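Local coordinates for protein mini spindles (Drosophila melanogaster, PDB 5VJC) that probably binds tubulin through its TOG domains and so promotes microtubule dynamics and the formation of the mitotic spindle, at residues 14-17 with 18-21; 119-122 with 123-127; 155-158 with 159-163. All blocks are in the same frame, centred on the assembly; numbering follows the deposited sequence.

Interaction 1. Residues 14-17 with 18-21; sequences KNQR and LLDE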
loop_
_atom_site.group_PDB
_atom_site.type_symbol
_atom_site.label_atom_id
_atom_site.label_comp_id
_atom_site.label_asym_id
_atom_site.label_seq_id
_atom_site.Cartn_x
_atom_site.Cartn_y
_atom_site.Cartn_z
ATOM N N LYS A 14 -18.822 6.635 9.902
ATOM C CA LYS A 14 -17.788 5.618 9.752
ATOM C C LYS A 14 -18.024 4.464 10.727
ATOM O O LYS A 14 -17.753 3.302 10.409
ATOM C CB LYS A 14 -16.375 6.221 9.953
ATOM C CG LYS A 14 -15.247 5.237 9.661
ATOM C CD LYS A 14 -13.896 5.743 10.193
ATOM C CE LYS A 14 -13.357 6.906 9.338
ATOM N NZ LYS A 14 -12.053 7.348 9.925
ATOM N N ASN A 15 -18.545 4.779 11.914
ATOM C CA ASN A 15 -18.847 3.738 12.880
ATOM C C ASN A 15 -19.771 2.674 12.305
ATOM O O ASN A 15 -19.507 1.477 12.444
ATOM C CB ASN A 15 -19.466 4.337 14.158
ATOM C CG ASN A 15 -18.463 5.146 14.942
ATOM O OD1 ASN A 15 -17.260 4.894 14.869
ATOM N ND2 ASN A 15 -18.942 6.146 15.663
ATOM N N GLN A 16 -20.825 3.102 11.625
ATOM C CA GLN A 16 -21.773 2.144 11.078
ATOM C C GLN A 16 -21.147 1.372 9.919
ATOM O O GLN A 16 -21.455 0.195 9.711
ATOM C CB GLN A 16 -23.066 2.832 10.621
ATOM C CG GLN A 16 -24.194 1.851 10.344
ATOM C CD GLN A 16 -24.499 0.972 11.557
ATOM O OE1 GLN A 16 -24.807 1.477 12.645
ATOM N NE2 GLN A 16 -24.393 -0.347 11.380
ATOM N N ARG A 17 -20.257 2.023 9.177
ATOM C CA ARG A 17 -19.614 1.354 8.049
ATOM C C ARG A 17 -18.698 0.252 8.563
ATOM O O ARG A 17 -18.708 -0.863 8.044
ATOM C CB ARG A 17 -18.852 2.359 7.187
ATOM C CG ARG A 17 -19.777 3.381 6.487
ATOM C CD ARG A 17 -19.030 4.131 5.386
ATOM N NE ARG A 17 -17.959 4.973 5.915
ATOM C CZ ARG A 17 -18.110 6.253 6.246
ATOM N NH1 ARG A 17 -19.302 6.833 6.149
ATOM N NH2 ARG A 17 -17.074 6.944 6.704
ATOM N N LEU A 18 -17.920 0.566 9.596
ATOM C CA LEU A 18 -17.031 -0.426 10.183
ATOM C C LEU A 18 -17.849 -1.596 10.748
ATOM O O LEU A 18 -17.522 -2.760 10.512
ATOM C CB LEU A 18 -16.157 0.202 11.277
ATOM C CG LEU A 18 -15.129 1.267 10.880
ATOM C CD1 LEU A 18 -14.541 1.931 12.120
ATOM C CD2 LEU A 18 -14.021 0.665 10.039
ATOM N N LEU A 19 -18.927 -1.284 11.466
ATOM C CA LEU A 19 -19.819 -2.340 11.989
ATOM C C LEU A 19 -20.441 -3.184 10.868
ATOM O O LEU A 19 -20.456 -4.423 10.944
ATOM C CB LEU A 19 -20.928 -1.729 12.856
ATOM C CG LEU A 19 -20.400 -1.213 14.197
ATOM C CD1 LEU A 19 -21.468 -0.436 14.932
ATOM C CD2 LEU A 19 -19.875 -2.377 15.046
ATOM N N ASP A 20 -20.953 -2.520 9.837
ATOM C CA ASP A 20 -21.488 -3.226 8.665
ATOM C C ASP A 20 -20.498 -4.254 8.138
ATOM O O ASP A 20 -20.871 -5.389 7.861
ATOM C CB ASP A 20 -21.857 -2.251 7.544
ATOM C CG ASP A 20 -23.132 -1.477 7.836
ATOM O OD1 ASP A 20 -23.837 -1.852 8.801
ATOM O OD2 ASP A 20 -23.402 -0.473 7.127
ATOM N N GLU A 21 -19.227 -3.873 8.010
ATOM C CA GLU A 21 -18.255 -4.806 7.452
ATOM C C GLU A 21 -17.969 -5.954 8.423
ATOM O O GLU A 21 -17.950 -7.125 8.016
ATOM C CB GLU A 21 -16.946 -4.091 7.075
ATOM C CG GLU A 21 -16.137 -4.810 5.977
ATOM C CD GLU A 21 -14.869 -4.059 5.547
ATOM O OE1 GLU A 21 -13.922 -4.005 6.343
ATOM O OE2 GLU A 21 -14.814 -3.535 4.408
#
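L18 begins the second half of this helical stretch by laying its side chain beside that of K14, both pointing the same way, with the two CG atoms 4.2 Å apart. The apolar part of the lysine suits a leucine neighbour, while its NZ runs on to a salt bridge with E133. L18 N closes the turn on K14 O with a nearly straight bond. L19, one step on, repeats the backbone pattern with N15 O and rests its CG against that same oxygen. D20 makes the side-chain bond of the stretch: NE2 of Q16 donates a hydrogen bond to OD1 of D20 over 3.0 Å, at an N-H...O angle of 167°. Glutamine is long enough to fold back and offer an N-H, while the short aspartate holds its carboxylate close to the helix. The Q16 chain starts beside its own carbonyl carbon (chi1 -167°) and then folds at chi2 (56°), which brings the amide back over the next turn. OD1 lies in the plane of that amide, but the amide nitrogen stands above the carboxylate plane; the two side chains cross at about a right angle. E21 N bonds to R17 O, whereas the carboxylate of E21 leaves the stretch for N132 and W29. R17 turns its guanidinium to D90. An i to i+4 glutamine-aspartate pair of this kind is a side-chain bridge on the surface of an alpha helix, here helix 13-22, which meets helix 89-99 through K14, R17 and E21.

Interaction 2. Residues 119-122 with 123-127; sequences FQVL and IDEEY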
loop_
_atom_site.group_PDB
_atom_site.type_symbol
_atom_site.label_atom_id
_atom_site.label_comp_id
_atom_site.label_asym_id
_atom_site.label_seq_id
_atom_site.Cartn_x
_atom_site.Cartn_y
_atom_site.Cartn_z
ATOM N N PHE A 119 -1.950 11.746 4.605
ATOM C CA PHE A 119 -1.298 11.010 5.685
ATOM C C PHE A 119 -0.483 11.929 6.584
ATOM O O PHE A 119 -0.371 11.664 7.779
ATOM C CB PHE A 119 -0.461 9.850 5.122
ATOM C CG PHE A 119 -1.289 8.628 4.886
ATOM C CD1 PHE A 119 -1.463 7.691 5.889
ATOM C CD2 PHE A 119 -1.985 8.472 3.698
ATOM C CE1 PHE A 119 -2.284 6.589 5.705
ATOM C CE2 PHE A 119 -2.809 7.362 3.496
ATOM C CZ PHE A 119 -2.957 6.423 4.503
ATOM N N GLN A 120 0.016 13.039 6.035
ATOM C CA GLN A 120 0.610 14.079 6.872
ATOM C C GLN A 120 -0.399 14.638 7.889
ATOM O O GLN A 120 -0.076 14.798 9.075
ATOM C CB GLN A 120 1.174 15.225 6.028
ATOM C CG GLN A 120 2.080 16.137 6.873
ATOM C CD GLN A 120 3.169 15.340 7.590
ATOM O OE1 GLN A 120 3.958 14.636 6.950
ATOM N NE2 GLN A 120 3.206 15.428 8.923
ATOM N N VAL A 121 -1.616 14.919 7.441
ATOM C CA VAL A 121 -2.688 15.325 8.367
ATOM C C VAL A 121 -2.932 14.259 9.438
ATOM O O VAL A 121 -3.022 14.574 10.635
ATOM C CB VAL A 121 -4.002 15.626 7.614
ATOM C CG1 VAL A 121 -5.187 15.767 8.587
ATOM C CG2 VAL A 121 -3.841 16.900 6.808
ATOM N N LEU A 122 -2.989 12.994 9.037
ATOM C CA LEU A 122 -3.211 11.917 10.012
ATOM C C LEU A 122 -2.073 11.844 11.041
ATOM O O LEU A 122 -2.301 11.638 12.243
ATOM C CB LEU A 122 -3.356 10.572 9.300
ATOM C CG LEU A 122 -4.443 10.504 8.223
ATOM C CD1 LEU A 122 -4.563 9.082 7.660
ATOM C CD2 LEU A 122 -5.783 11.004 8.762
ATOM N N ILE A 123 -0.844 12.010 10.565
ATOM C CA ILE A 123 0.315 12.011 11.460
ATOM C C ILE A 123 0.262 13.202 12.420
ATOM O O ILE A 123 0.458 13.042 13.626
ATOM C CB ILE A 123 1.620 12.025 10.662
ATOM C CG1 ILE A 123 1.731 10.716 9.859
ATOM C CG2 ILE A 123 2.826 12.250 11.606
ATOM C CD1 ILE A 123 2.774 10.735 8.761
ATOM N N ASP A 124 -0.062 14.374 11.884
ATOM C CA ASP A 124 -0.105 15.608 12.667
ATOM C C ASP A 124 -1.208 15.561 13.723
ATOM O O ASP A 124 -1.036 16.055 14.843
ATOM C CB ASP A 124 -0.307 16.816 11.746
ATOM C CG ASP A 124 0.954 17.177 10.974
ATOM O OD1 ASP A 124 2.024 16.639 11.304
ATOM O OD2 ASP A 124 0.873 18.002 10.042
ATOM N N GLU A 125 -2.326 14.940 13.363
ATOM C CA GLU A 125 -3.460 14.800 14.265
ATOM C C GLU A 125 -3.362 13.549 15.148
ATOM O O GLU A 125 -4.260 13.275 15.939
ATOM C CB GLU A 125 -4.762 14.765 13.461
ATOM C CG GLU A 125 -5.015 16.015 12.628
ATOM C CD GLU A 125 -5.401 17.234 13.461
ATOM O OE1 GLU A 125 -5.744 17.068 14.658
ATOM O OE2 GLU A 125 -5.369 18.360 12.909
ATOM N N GLU A 126 -2.272 12.800 15.006
ATOM C CA GLU A 126 -2.052 11.565 15.761
ATOM C C GLU A 126 -3.210 10.579 15.556
ATOM O O GLU A 126 -3.617 9.860 16.468
ATOM C CB GLU A 126 -1.853 11.863 17.259
ATOM C CG GLU A 126 -0.736 12.864 17.515
ATOM C CD GLU A 126 -0.374 12.981 18.983
ATOM O OE1 GLU A 126 -1.052 13.749 19.692
ATOM O OE2 GLU A 126 0.588 12.305 19.421
ATOM N N TYR A 127 -3.728 10.536 14.339
ATOM C CA TYR A 127 -4.778 9.570 14.035
ATOM C C TYR A 127 -4.145 8.195 13.825
ATOM O O TYR A 127 -3.055 8.078 13.272
ATOM C CB TYR A 127 -5.577 10.008 12.809
ATOM C CG TYR A 127 -6.668 9.028 12.384
ATOM C CD1 TYR A 127 -7.872 8.945 13.087
ATOM C CD2 TYR A 127 -6.485 8.188 11.284
ATOM C CE1 TYR A 127 -8.870 8.034 12.715
ATOM C CE2 TYR A 127 -7.477 7.288 10.884
ATOM C CZ TYR A 127 -8.670 7.213 11.613
ATOM O OH TYR A 127 -9.645 6.321 11.227
#
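L122 and Y127 meet where helix 105-124 ends, their side chains lying side by side and pointing the same way, with CD2 of L122 3.8 Å from CD2 of Y127. The backbone makes this possible: Y127 N bonds to L122 O over 2.8 Å, in the carbonyl plane, and E126 N bonds back to I123 O. E126 has left helical geometry with a positive phi of 56°, and the pair of bonds completes a Schellman motif, so that the chain turns out of the helix and an apolar residue before the cap faces one after it. Leucine and tyrosine suit these places because both offer carbon surface, while the phenol hydroxyl can still reach polar groups at its far end, namely E133 and K14.

On another side of the helix Q120 NE2 donates to D124 OD1 over 2.9 Å, with a bent N-H...O angle of 142°. The glutamine doubles back through chi2 (53°) to reach the next turn; D124 OD1 lies in its amide plane, yet the nitrogen approaches from well above the carboxylate. Between these two contacts V121 CG1 runs alongside the aliphatic part of E125, 4.1 Å from its CG. I123 sets CG1 against F119 O, at 3.1 Å, while its own N takes that oxygen as acceptor. A further layer positions L122: its CD1 sits over one face of the F119 ring, toward the rim.

Outward from here F119 packs on Q162, V163 and V166 of helix 150-166 and I123 on L165, whereas L122 and Y127 lie against L89 of helix 89-99 and V86 of helix 82-87.

Interaction 3. Residues 155-158 with 159-163; sequences GVRR and VLRQV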
loop_
_atom_site.group_PDB
_atom_site.type_symbol
_atom_site.label_atom_id
_atom_site.label_comp_id
_atom_site.label_asym_id
_atom_site.label_seq_id
_atom_site.Cartn_x
_atom_site.Cartn_y
_atom_site.Cartn_z
ATOM N N GLY A 155 5.867 7.656 -5.589
ATOM C CA GLY A 155 4.707 8.154 -4.863
ATOM C C GLY A 155 4.194 7.073 -3.930
ATOM O O GLY A 155 3.894 7.331 -2.771
ATOM N N VAL A 156 4.085 5.859 -4.457
ATOM C CA VAL A 156 3.687 4.693 -3.666
ATOM C C VAL A 156 4.598 4.504 -2.460
ATOM O O VAL A 156 4.129 4.330 -1.335
ATOM C CB VAL A 156 3.694 3.423 -4.527
ATOM C CG1 VAL A 156 3.465 2.167 -3.687
ATOM C CG2 VAL A 156 2.657 3.550 -5.662
ATOM N N ARG A 157 5.908 4.551 -2.689
ATOM C CA ARG A 157 6.865 4.403 -1.610
ATOM C C ARG A 157 6.689 5.505 -0.547
ATOM O O ARG A 157 6.745 5.244 0.656
ATOM C CB ARG A 157 8.298 4.409 -2.196
ATOM C CG ARG A 157 9.436 3.953 -1.266
ATOM C CD ARG A 157 10.443 3.030 -2.043
ATOM N NE ARG A 157 10.669 3.530 -3.390
ATOM C CZ ARG A 157 10.784 2.763 -4.469
ATOM N NH1 ARG A 157 10.730 1.444 -4.351
ATOM N NH2 ARG A 157 10.969 3.325 -5.660
ATOM N N ARG A 158 6.474 6.741 -0.984
ATOM C CA ARG A 158 6.348 7.869 -0.055
ATOM C C ARG A 158 5.110 7.703 0.846
ATOM O O ARG A 158 5.174 7.867 2.081
ATOM C CB ARG A 158 6.281 9.183 -0.844
ATOM C CG ARG A 158 6.017 10.427 -0.018
ATOM C CD ARG A 158 7.268 11.038 0.599
ATOM N NE ARG A 158 7.019 12.383 1.126
ATOM C CZ ARG A 158 6.594 12.644 2.365
ATOM N NH1 ARG A 158 6.373 11.658 3.229
ATOM N NH2 ARG A 158 6.393 13.901 2.750
ATOM N N VAL A 159 3.992 7.357 0.220
ATOM C CA VAL A 159 2.749 7.068 0.950
ATOM C C VAL A 159 2.934 5.853 1.849
ATOM O O VAL A 159 2.565 5.880 3.006
ATOM C CB VAL A 159 1.569 6.823 -0.041
ATOM C CG1 VAL A 159 0.279 6.345 0.707
ATOM C CG2 VAL A 159 1.297 8.076 -0.869
ATOM N N LEU A 160 3.502 4.773 1.317
ATOM C CA LEU A 160 3.675 3.574 2.132
ATOM C C LEU A 160 4.501 3.884 3.392
ATOM O O LEU A 160 4.224 3.381 4.500
ATOM C CB LEU A 160 4.340 2.458 1.326
ATOM C CG LEU A 160 4.358 1.079 2.005
ATOM C CD1 LEU A 160 2.975 0.406 1.987
ATOM C CD2 LEU A 160 5.388 0.165 1.375
ATOM N N ARG A 161 5.475 4.775 3.249
ATOM C CA ARG A 161 6.348 5.055 4.388
ATOM C C ARG A 161 5.740 6.054 5.358
ATOM O O ARG A 161 6.271 6.261 6.448
ATOM C CB ARG A 161 7.705 5.518 3.887
ATOM C CG ARG A 161 8.458 4.340 3.274
ATOM C CD ARG A 161 9.773 4.752 2.632
ATOM N NE ARG A 161 10.357 3.625 1.916
ATOM C CZ ARG A 161 11.576 3.628 1.382
ATOM N NH1 ARG A 161 12.359 4.695 1.517
ATOM N NH2 ARG A 161 12.020 2.547 0.746
ATOM N N GLN A 162 4.599 6.621 4.976
ATOM C CA GLN A 162 3.738 7.320 5.914
ATOM C C GLN A 162 2.751 6.369 6.594
ATOM O O GLN A 162 2.474 6.519 7.767
ATOM C CB GLN A 162 2.952 8.414 5.209
ATOM C CG GLN A 162 3.799 9.548 4.681
ATOM C CD GLN A 162 2.944 10.504 3.916
ATOM O OE1 GLN A 162 2.317 10.124 2.907
ATOM N NE2 GLN A 162 2.846 11.737 4.415
ATOM N N VAL A 163 2.204 5.418 5.835
ATOM C CA VAL A 163 1.241 4.472 6.391
ATOM C C VAL A 163 1.805 3.741 7.607
ATOM O O VAL A 163 1.103 3.562 8.615
ATOM C CB VAL A 163 0.797 3.446 5.336
ATOM C CG1 VAL A 163 -0.079 2.375 5.969
ATOM C CG2 VAL A 163 0.029 4.152 4.205
HETATM O O HOH W 1 5.088 12.397 6.126
#
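R157 and R161 lie side by side one turn apart on helix 150-166 of this HEAT-repeat TOG domain, both pointing the same way. Followed from CB, the R161 chain passes R157 O, its CB 3.4 Å and its CG 3.3 Å from that oxygen, and stays extended as far as NE (chi2 175°). CD still lies near R157 O and R157 CG. NE then meets R157 CG at 3.3 Å, and CZ lies by the same carbon. That methylene stands over one face of the guanidinium, toward the rim, and NH2 reaches R157 CD at 3.2 Å. Arginine suits both places: R157 offers methylenes for a flat group to lie on, and R161 has the flat group and the length to reach them. The two guanidinium planes are 61° apart, and each positive end has an acid on helix 185-202: E194 for R161, E190 for R157. F197 adds a cation-pi contact to R161.

On a neighbouring side of the helix R158 crosses Q162, whose CG lies 3.6 Å from R158 NH1. Q162 NE2 also donates to V116 O of helix 105-124. One water, in the plane of the R158 guanidinium at its edge, joins the two side chains, accepting from R158 NH1 at 3.3 Å and from Q162 NE2 at 2.9 Å.

From the N terminus the chain forms interaction 1 on helix 13-22, reaches interaction 2 at the end of helix 105-124, and then interaction 3 on helix 150-166. The three follow in series; none nests within or crosses another. Each is local and closes no long loop; interaction 2 alone includes a helix end, its Schellman turn. That interaction is the middle member. It touches interaction 1 through K14 NZ and Y127 OH, 2.9 Å apart, which brings the N-terminal helix to the end of helix 105-124. It meets interaction 3 where F119 CE1 lies 3.7 Å from V163 CG2, within the packing of helices 105-124 and 150-166. Interactions 1 and 3 stay about 14 Å apart at their nearest atoms.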